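Local coordinates for protein EF0056 (Enterococcus faecalis, PDB 6ORI) that is of unknown function but, as the N-terminal region of an enterococcal surface protein, probably takes part in biofilm formation, at residues Glu54-His59 and Gln210-Ser215; Tyr29-Leu34 and Val116-Ala121; Ile70-Asp75 and Arg98-Ile103. One frame throughout, in Å; residues are numbered along the deposited sequence.

The three contacts run from the seam between two sheets into one of them. Contact 1 is partly buried and links strand 50-59 to strand 211-221, an outermost strand of a five-stranded sheet. Contacts 2 and 3 are buried and join parts of the ten-stranded sheet and the segment following strand 113-117. Strands 31-38 and 50-59 are neighbours, and H59 ND1 meets Y118 OH at 2.8 Å, tying contact 1 to contact 2. Contact 3 joins contact 2 where I70 pairs with V116. The chemistry changes with place: aromatic and lysine methylene packing at the seam, a T-shaped aromatic pair inside, and in contact 3 aliphatic side chains on a phenylalanine, and an isoleucine methyl over an arginine held by acids.

Contact 1: residues Glu54-His59 and Gln210-Ser215; sequences EVYGKH and QFKHGS
The torsions of Y56, K212 and H213 bring these three side chains together. Y56 has CG anti to its carbonyl carbon (chi1 -49°), which, with CB pointing toward segment 210-215, directs the ring to K212 and H213. K212 has CG opposite the backbone N (chi1 -168°). Its chain then bends at chi3 and chi4, and the methylenes pass over the tyrosine. K212 CD lies 3.5 Å from Y56 CD1 and 3.4 Å above the ring plane, offset to the rim. This is a CH-pi contact, with K212 CD 3.6 Å from the centroid of the Y56 ring. H213 meets the same tyrosine, with its CB 3.7 Å from Y56 CE2. The two rings form an offset edge-to-face pair in which Y56 presents its edge to the face of H213. Their centroids are 5.6 Å apart and the planes stand at 60°.

The tyrosine is held at its hydroxyl. Y56 OH donates to E54 OE1 at 2.7 Å, on the anti lone pair of that oxygen, and N37 is also bonded to Y56 OH. K212 NZ goes to E249 in a salt bridge. K212 and H213 both face T247, which makes a classic beta bulge in strand 211-221. The bulge is consistent with two consecutive residues both turning toward Y56.

The seam between the two sheets thus rests here on carbon and ring contacts. The polar ends of Y56 and K212 bond to E54, N37 and E249, none across the contact. The hydroxyl bonds anchor the far end of the Y56 ring, while K212 and H213 pack against the ring itself.

Contact 2: residues Tyr29-Leu34 and Val116-Ala121; sequences YNFSDL and VNYIRA
F31 and Y118 carry the aromatic part of this contact as a T-shaped pair. The edge of F31 points at the face of Y118. The ring centroids are 4.9 Å apart and the planes stand at 79°, close to perpendicular. F31 CE2 leads: it is 3.6 Å from Y118 CE1 and sits toward the rim of that ring. F31 CD2 follows, 3.7 Å from Y118 CZ and 3.8 Å from Y118 OH. The phenylalanine edge therefore covers the hydroxyl end of the tyrosine face. The two side chains run past each other in opposite directions. Y118 has CG anti to the backbone N (chi1 -177°), which directs its ring at F31.

Apolar side chains also pack against the pair. L171 of strand 166-173 touches F31, Y118 and L34. W68 and I70 of strand 68-74 lie against Y118. L34 is directed at the other segment and adds a little buried surface, but L34 CD1 comes no nearer than 4.6 Å to Y118 CE2.

Polar bonds hold the frame. Y118 OH is hydrogen-bonded to H59 ND1 of strand 50-59, so this buried hydroxyl is satisfied and the ring is anchored at its far end. D33 OD2 bonds to T247, in the neighbouring five-stranded sheet.

Backbone pairing sets both segments in place. V116 pairs with I70. S32 and D33 both face K58, a classic beta bulge near the start of strand 31-38. Side chains from strands 31-38, 68-74 and 166-173 and from Y118 gather here. That arrangement is consistent with the interior of an immunoglobulin-like beta fold.

Contact 3: residues Ile70-Asp75 and Arg98-Ile103; sequences IRLQLD and RTFVRI
R71 is gripped at its guanidinium by three carboxylates from outside the two segments, and I103 lies over one face of the same group. NE pairs with E69, NH1 with E21 and NH2 with D178. These three salt bridges all lead away from segment 98-103. Together they should fix the rotation of the group. The chain is extended from CG to NE, which carries the guanidinium far enough to meet I103. I103 CD1 comes down on the plane from 3.9 Å above, offset to the rim. It is 3.9 Å from R71 NE and 4.1 Å from R71 CZ. The two side chains cross at about a right angle. The isoleucine methyl lies over one face of the group while the acids bind its nitrogens.

The rest of the contact is apolar and centres on F100. L72 CB lies 3.9 Å from F100 CE1, and L72 CD2 is over one face of the ring. I70 CG2 comes to the ring edge, 4.4 Å from F100 CE1. The chi1 of F100, -98°, falls away from the usual staggered positions. The ring reaches I70 and L72 from that setting. W114 and V116 also touch it, as do I85 and V87 of strand 82-87.

Strand 113-117 pairs with both strand 68-74 and strand 98-104. The side chains of this contact therefore meet across an intervening strand of the antiparallel sheet. L72 and F100 are the closest pair of CA atoms, 8.4 Å apart. Apolar atoms take the ring of F100 and one face of the R71 guanidinium, and the acids take its N-H groups; they would probably stabilise its buried positive charge.

Contact 1: residues Glu54-His59 and Gln210-Ser215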
# COMPACT_ATOMS: atom_id res chain seq x y z
N GLU A 54 -5.39 -6.59 10.71
CA GLU A 54 -5.38 -5.41 11.55
C GLU A 54 -5.53 -4.20 10.65
O GLU A 54 -5.22 -4.25 9.44
CB GLU A 54 -4.07 -5.27 12.33
CG GLU A 54 -3.78 -6.43 13.23
CD GLU A 54 -2.53 -6.25 14.07
OE1 GLU A 54 -1.52 -5.66 13.60
OE2 GLU A 54 -2.56 -6.72 15.21
N VAL A 55 -6.01 -3.11 11.24
CA VAL A 55 -6.08 -1.82 10.56
C VAL A 55 -5.18 -0.85 11.30
O VAL A 55 -5.20 -0.80 12.53
CB VAL A 55 -7.53 -1.28 10.49
CG1 VAL A 55 -7.59 0.01 9.69
CG2 VAL A 55 -8.47 -2.32 9.94
N TYR A 56 -4.35 -0.12 10.55
CA TYR A 56 -3.52 0.92 11.13
C TYR A 56 -4.02 2.28 10.68
O TYR A 56 -4.45 2.45 9.54
CB TYR A 56 -2.03 0.75 10.73
CG TYR A 56 -1.55 -0.66 10.96
CD1 TYR A 56 -1.80 -1.32 12.14
CD2 TYR A 56 -0.87 -1.35 9.97
CE1 TYR A 56 -1.41 -2.63 12.32
CE2 TYR A 56 -0.49 -2.65 10.15
CZ TYR A 56 -0.74 -3.28 11.33
OH TYR A 56 -0.36 -4.60 11.46
N GLY A 57 -3.94 3.25 11.57
CA GLY A 57 -4.36 4.60 11.27
C GLY A 57 -3.53 5.61 11.99
O GLY A 57 -3.09 5.36 13.11
N LYS A 58 -3.30 6.75 11.36
CA LYS A 58 -2.62 7.83 12.03
C LYS A 58 -3.11 9.16 11.49
O LYS A 58 -3.29 9.35 10.26
CB LYS A 58 -1.09 7.73 11.88
CG LYS A 58 -0.46 8.97 12.51
CD LYS A 58 1.00 8.96 12.53
CE LYS A 58 1.57 10.34 12.84
NZ LYS A 58 0.90 11.04 13.97
N HIS A 59 -3.28 10.10 12.41
CA HIS A 59 -3.54 11.49 12.05
C HIS A 59 -2.65 12.41 12.88
O HIS A 59 -2.04 11.99 13.88
CB HIS A 59 -5.03 11.85 12.13
CG HIS A 59 -5.66 11.52 13.43
ND1 HIS A 59 -6.06 10.25 13.76
CD2 HIS A 59 -5.96 12.29 14.50
CE1 HIS A 59 -6.58 10.25 14.97
NE2 HIS A 59 -6.51 11.48 15.45
N GLN A 210 10.98 -0.96 14.96
CA GLN A 210 10.77 0.44 14.59
C GLN A 210 9.69 0.66 13.54
O GLN A 210 9.10 1.75 13.46
CB GLN A 210 12.09 1.07 14.15
CG GLN A 210 13.09 1.16 15.27
CD GLN A 210 12.56 1.94 16.43
OE1 GLN A 210 12.16 3.10 16.28
NE2 GLN A 210 12.48 1.30 17.59
N PHE A 211 9.41 -0.37 12.74
CA PHE A 211 8.38 -0.28 11.71
C PHE A 211 7.27 -1.26 11.97
O PHE A 211 7.51 -2.37 12.45
CB PHE A 211 9.00 -0.48 10.34
CG PHE A 211 9.90 0.64 9.97
CD1 PHE A 211 9.39 1.82 9.50
CD2 PHE A 211 11.27 0.53 10.14
CE1 PHE A 211 10.22 2.87 9.18
CE2 PHE A 211 12.08 1.58 9.84
CZ PHE A 211 11.56 2.76 9.36
N LYS A 212 6.05 -0.83 11.67
CA LYS A 212 4.86 -1.64 11.84
C LYS A 212 4.40 -2.30 10.55
O LYS A 212 3.87 -3.40 10.57
CB LYS A 212 3.76 -0.76 12.42
CG LYS A 212 2.57 -1.56 12.92
CD LYS A 212 1.39 -0.70 13.32
CE LYS A 212 1.69 0.16 14.51
NZ LYS A 212 2.03 -0.59 15.76
N HIS A 213 4.60 -1.63 9.42
CA HIS A 213 4.05 -2.10 8.16
C HIS A 213 4.73 -1.41 6.99
O HIS A 213 5.20 -0.28 7.09
CB HIS A 213 2.54 -1.81 8.14
CG HIS A 213 1.79 -2.43 7.01
ND1 HIS A 213 1.58 -3.79 6.90
CD2 HIS A 213 1.17 -1.88 5.95
CE1 HIS A 213 0.87 -4.04 5.82
NE2 HIS A 213 0.59 -2.90 5.24
N GLY A 214 4.80 -2.13 5.87
CA GLY A 214 5.24 -1.59 4.61
C GLY A 214 4.20 -1.92 3.55
O GLY A 214 3.58 -2.98 3.58
N SER A 215 4.02 -1.00 2.62
CA SER A 215 3.08 -1.18 1.54
C SER A 215 3.66 -0.58 0.29
O SER A 215 4.53 0.28 0.34
CB SER A 215 1.73 -0.56 1.88
OG SER A 215 1.87 0.81 2.23

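Contact 2: residues Tyr29-Leu34 and Val116-Ala121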
# COMPACT_ATOMS: atom_id res chain seq x y z
N TYR A 29 -6.36 17.04 4.09
CA TYR A 29 -6.61 17.11 5.53
C TYR A 29 -5.34 16.72 6.30
O TYR A 29 -4.26 16.72 5.75
CB TYR A 29 -7.84 16.25 5.90
CG TYR A 29 -9.17 16.87 5.53
CD1 TYR A 29 -9.57 18.08 6.10
CD2 TYR A 29 -10.03 16.26 4.64
CE1 TYR A 29 -10.83 18.64 5.79
CE2 TYR A 29 -11.27 16.81 4.33
CZ TYR A 29 -11.64 18.01 4.88
OH TYR A 29 -12.87 18.57 4.57
N ASN A 30 -5.49 16.35 7.56
CA ASN A 30 -4.35 16.12 8.43
C ASN A 30 -4.22 14.67 8.87
O ASN A 30 -3.52 14.36 9.82
CB ASN A 30 -4.46 17.00 9.67
CG ASN A 30 -4.78 18.45 9.34
OD1 ASN A 30 -4.17 19.04 8.44
ND2 ASN A 30 -5.73 19.02 10.07
N PHE A 31 -4.92 13.78 8.19
CA PHE A 31 -4.68 12.34 8.34
C PHE A 31 -3.41 12.01 7.59
O PHE A 31 -3.12 12.66 6.58
CB PHE A 31 -5.85 11.54 7.79
CG PHE A 31 -7.15 11.84 8.48
CD1 PHE A 31 -7.97 12.87 8.06
CD2 PHE A 31 -7.54 11.10 9.58
CE1 PHE A 31 -9.14 13.15 8.71
CE2 PHE A 31 -8.71 11.38 10.23
CZ PHE A 31 -9.50 12.41 9.81
N SER A 32 -2.64 11.02 8.03
CA SER A 32 -1.44 10.66 7.30
C SER A 32 -1.29 9.18 7.01
O SER A 32 -0.46 8.84 6.19
CB SER A 32 -0.17 11.18 7.99
OG SER A 32 -0.08 10.69 9.31
N ASP A 33 -2.08 8.30 7.60
CA ASP A 33 -1.92 6.88 7.29
C ASP A 33 -3.19 6.11 7.55
O ASP A 33 -3.94 6.39 8.48
CB ASP A 33 -0.78 6.29 8.12
CG ASP A 33 -0.10 5.10 7.46
OD1 ASP A 33 -0.39 4.74 6.29
OD2 ASP A 33 0.83 4.55 8.11
N LEU A 34 -3.43 5.15 6.66
CA LEU A 34 -4.51 4.18 6.81
C LEU A 34 -4.07 2.95 6.06
O LEU A 34 -3.76 3.01 4.87
CB LEU A 34 -5.80 4.76 6.24
CG LEU A 34 -7.06 3.92 6.39
CD1 LEU A 34 -7.41 3.70 7.85
CD2 LEU A 34 -8.21 4.57 5.64
N VAL A 116 -16.80 1.54 8.26
CA VAL A 116 -16.75 1.70 9.72
C VAL A 116 -16.26 3.10 10.00
O VAL A 116 -15.49 3.64 9.22
CB VAL A 116 -15.87 0.62 10.37
CG1 VAL A 116 -14.38 0.82 10.11
CG2 VAL A 116 -16.12 0.54 11.86
N ASN A 117 -16.72 3.73 11.06
CA ASN A 117 -16.26 5.07 11.35
C ASN A 117 -14.79 5.06 11.74
O ASN A 117 -14.31 4.15 12.40
CB ASN A 117 -17.12 5.71 12.44
CG ASN A 117 -18.49 6.07 11.94
OD1 ASN A 117 -18.75 6.05 10.75
ND2 ASN A 117 -19.35 6.49 12.86
N TYR A 118 -14.08 6.10 11.34
CA TYR A 118 -12.69 6.25 11.74
C TYR A 118 -12.53 6.52 13.24
O TYR A 118 -11.63 5.97 13.87
CB TYR A 118 -12.05 7.38 10.90
CG TYR A 118 -10.57 7.61 11.16
CD1 TYR A 118 -10.14 8.32 12.26
CD2 TYR A 118 -9.60 7.11 10.29
CE1 TYR A 118 -8.78 8.53 12.50
CE2 TYR A 118 -8.25 7.32 10.53
CZ TYR A 118 -7.86 8.03 11.63
OH TYR A 118 -6.51 8.24 11.86
N ILE A 119 -13.38 7.39 13.79
CA ILE A 119 -13.17 7.93 15.12
C ILE A 119 -13.80 7.05 16.18
O ILE A 119 -15.01 6.74 16.12
CB ILE A 119 -13.72 9.36 15.23
CG1 ILE A 119 -12.99 10.29 14.25
CG2 ILE A 119 -13.65 9.88 16.66
CD1 ILE A 119 -11.58 10.70 14.68
N ARG A 120 -12.98 6.67 17.16
CA ARG A 120 -13.37 5.69 18.15
C ARG A 120 -14.61 6.09 18.94
O ARG A 120 -15.46 5.25 19.22
CB ARG A 120 -12.20 5.42 19.08
CG ARG A 120 -12.47 4.21 19.99
CD ARG A 120 -11.27 3.86 20.83
NE ARG A 120 -10.90 4.95 21.71
CZ ARG A 120 -9.79 4.98 22.43
NH1 ARG A 120 -8.91 4.01 22.35
NH2 ARG A 120 -9.54 6.03 23.20
N ALA A 121 -14.71 7.37 19.32
CA ALA A 121 -15.85 7.85 20.11
C ALA A 121 -17.14 7.89 19.33
O ALA A 121 -18.20 8.10 19.93
CB ALA A 121 -15.57 9.22 20.67

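Contact 3: residues Ile70-Asp75 and Arg98-Ile103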
# COMPACT_ATOMS: atom_id res chain seq x y z
N ILE A 70 -14.15 5.07 7.22
CA ILE A 70 -13.23 4.16 6.57
C ILE A 70 -14.03 3.24 5.69
O ILE A 70 -15.07 2.70 6.13
CB ILE A 70 -12.47 3.33 7.62
CG1 ILE A 70 -11.57 4.22 8.50
CG2 ILE A 70 -11.63 2.22 6.95
CD1 ILE A 70 -11.00 3.50 9.70
N ARG A 71 -13.61 3.09 4.45
CA ARG A 71 -14.21 2.15 3.54
C ARG A 71 -13.20 1.10 3.14
O ARG A 71 -12.01 1.39 2.94
CB ARG A 71 -14.80 2.85 2.32
CG ARG A 71 -16.07 3.61 2.75
CD ARG A 71 -16.88 4.14 1.63
NE ARG A 71 -18.02 4.88 2.16
CZ ARG A 71 -18.86 5.56 1.41
NH1 ARG A 71 -18.69 5.64 0.10
NH2 ARG A 71 -19.85 6.20 1.99
N LEU A 72 -13.66 -0.15 3.08
CA LEU A 72 -12.83 -1.30 2.73
C LEU A 72 -13.51 -1.99 1.55
O LEU A 72 -14.63 -2.49 1.68
CB LEU A 72 -12.71 -2.25 3.90
CG LEU A 72 -11.96 -3.54 3.62
CD1 LEU A 72 -10.48 -3.29 3.32
CD2 LEU A 72 -12.12 -4.48 4.80
N GLN A 73 -12.86 -1.96 0.40
CA GLN A 73 -13.30 -2.68 -0.79
C GLN A 73 -12.52 -3.99 -0.86
O GLN A 73 -11.29 -4.01 -0.69
CB GLN A 73 -13.10 -1.88 -2.08
CG GLN A 73 -13.57 -2.64 -3.34
CD GLN A 73 -13.60 -1.78 -4.60
OE1 GLN A 73 -13.93 -0.59 -4.55
NE2 GLN A 73 -13.30 -2.39 -5.74
N LEU A 74 -13.24 -5.09 -1.11
CA LEU A 74 -12.61 -6.40 -1.31
C LEU A 74 -12.92 -6.90 -2.70
O LEU A 74 -13.99 -6.69 -3.23
CB LEU A 74 -13.11 -7.42 -0.30
CG LEU A 74 -12.85 -7.08 1.15
CD1 LEU A 74 -13.46 -8.17 2.00
CD2 LEU A 74 -11.38 -6.94 1.45
N ASP A 75 -11.97 -7.61 -3.28
CA ASP A 75 -12.16 -8.27 -4.55
C ASP A 75 -13.53 -8.89 -4.63
O ASP A 75 -13.91 -9.63 -3.72
CB ASP A 75 -11.08 -9.33 -4.71
CG ASP A 75 -10.89 -9.74 -6.12
OD1 ASP A 75 -11.80 -10.39 -6.67
OD2 ASP A 75 -9.81 -9.44 -6.68
N ARG A 98 -16.19 -3.74 16.87
CA ARG A 98 -16.93 -3.07 15.80
C ARG A 98 -17.23 -4.01 14.65
O ARG A 98 -16.48 -4.94 14.38
CB ARG A 98 -16.16 -1.89 15.24
CG ARG A 98 -15.63 -0.92 16.26
CD ARG A 98 -16.68 -0.36 17.17
NE ARG A 98 -16.11 0.79 17.88
CZ ARG A 98 -16.52 1.26 19.05
NH1 ARG A 98 -17.53 0.70 19.69
NH2 ARG A 98 -15.92 2.32 19.58
N THR A 99 -18.34 -3.73 13.96
CA THR A 99 -18.72 -4.42 12.74
C THR A 99 -18.50 -3.50 11.56
O THR A 99 -18.82 -2.32 11.61
CB THR A 99 -20.18 -4.86 12.82
OG1 THR A 99 -20.29 -5.86 13.85
CG2 THR A 99 -20.65 -5.49 11.51
N PHE A 100 -17.88 -4.03 10.51
CA PHE A 100 -17.79 -3.32 9.23
C PHE A 100 -19.14 -3.57 8.53
O PHE A 100 -19.50 -4.72 8.31
CB PHE A 100 -16.66 -3.92 8.40
CG PHE A 100 -15.37 -3.19 8.43
CD1 PHE A 100 -15.14 -2.17 7.54
CD2 PHE A 100 -14.33 -3.56 9.28
CE1 PHE A 100 -13.92 -1.49 7.49
CE2 PHE A 100 -13.10 -2.87 9.22
CZ PHE A 100 -12.92 -1.85 8.34
N VAL A 101 -19.88 -2.53 8.19
CA VAL A 101 -21.22 -2.66 7.61
C VAL A 101 -21.13 -2.69 6.11
O VAL A 101 -20.47 -1.83 5.51
CB VAL A 101 -22.09 -1.47 8.07
CG1 VAL A 101 -23.43 -1.43 7.34
CG2 VAL A 101 -22.30 -1.52 9.56
N ARG A 102 -21.79 -3.64 5.48
CA ARG A 102 -21.73 -3.75 4.04
C ARG A 102 -22.62 -2.70 3.38
O ARG A 102 -23.75 -2.45 3.81
CB ARG A 102 -22.14 -5.16 3.61
CG ARG A 102 -21.75 -5.46 2.19
CD ARG A 102 -21.83 -6.96 1.93
NE ARG A 102 -21.36 -7.28 0.60
CZ ARG A 102 -21.07 -8.51 0.18
NH1 ARG A 102 -21.19 -9.55 0.99
NH2 ARG A 102 -20.66 -8.68 -1.06
N ILE A 103 -22.13 -2.07 2.34
CA ILE A 103 -22.90 -1.12 1.57
C ILE A 103 -23.64 -1.87 0.45
O ILE A 103 -23.07 -2.73 -0.22
CB ILE A 103 -21.96 -0.03 0.98
CG1 ILE A 103 -21.33 0.77 2.13
CG2 ILE A 103 -22.74 0.89 0.05
CD1 ILE A 103 -20.23 1.71 1.69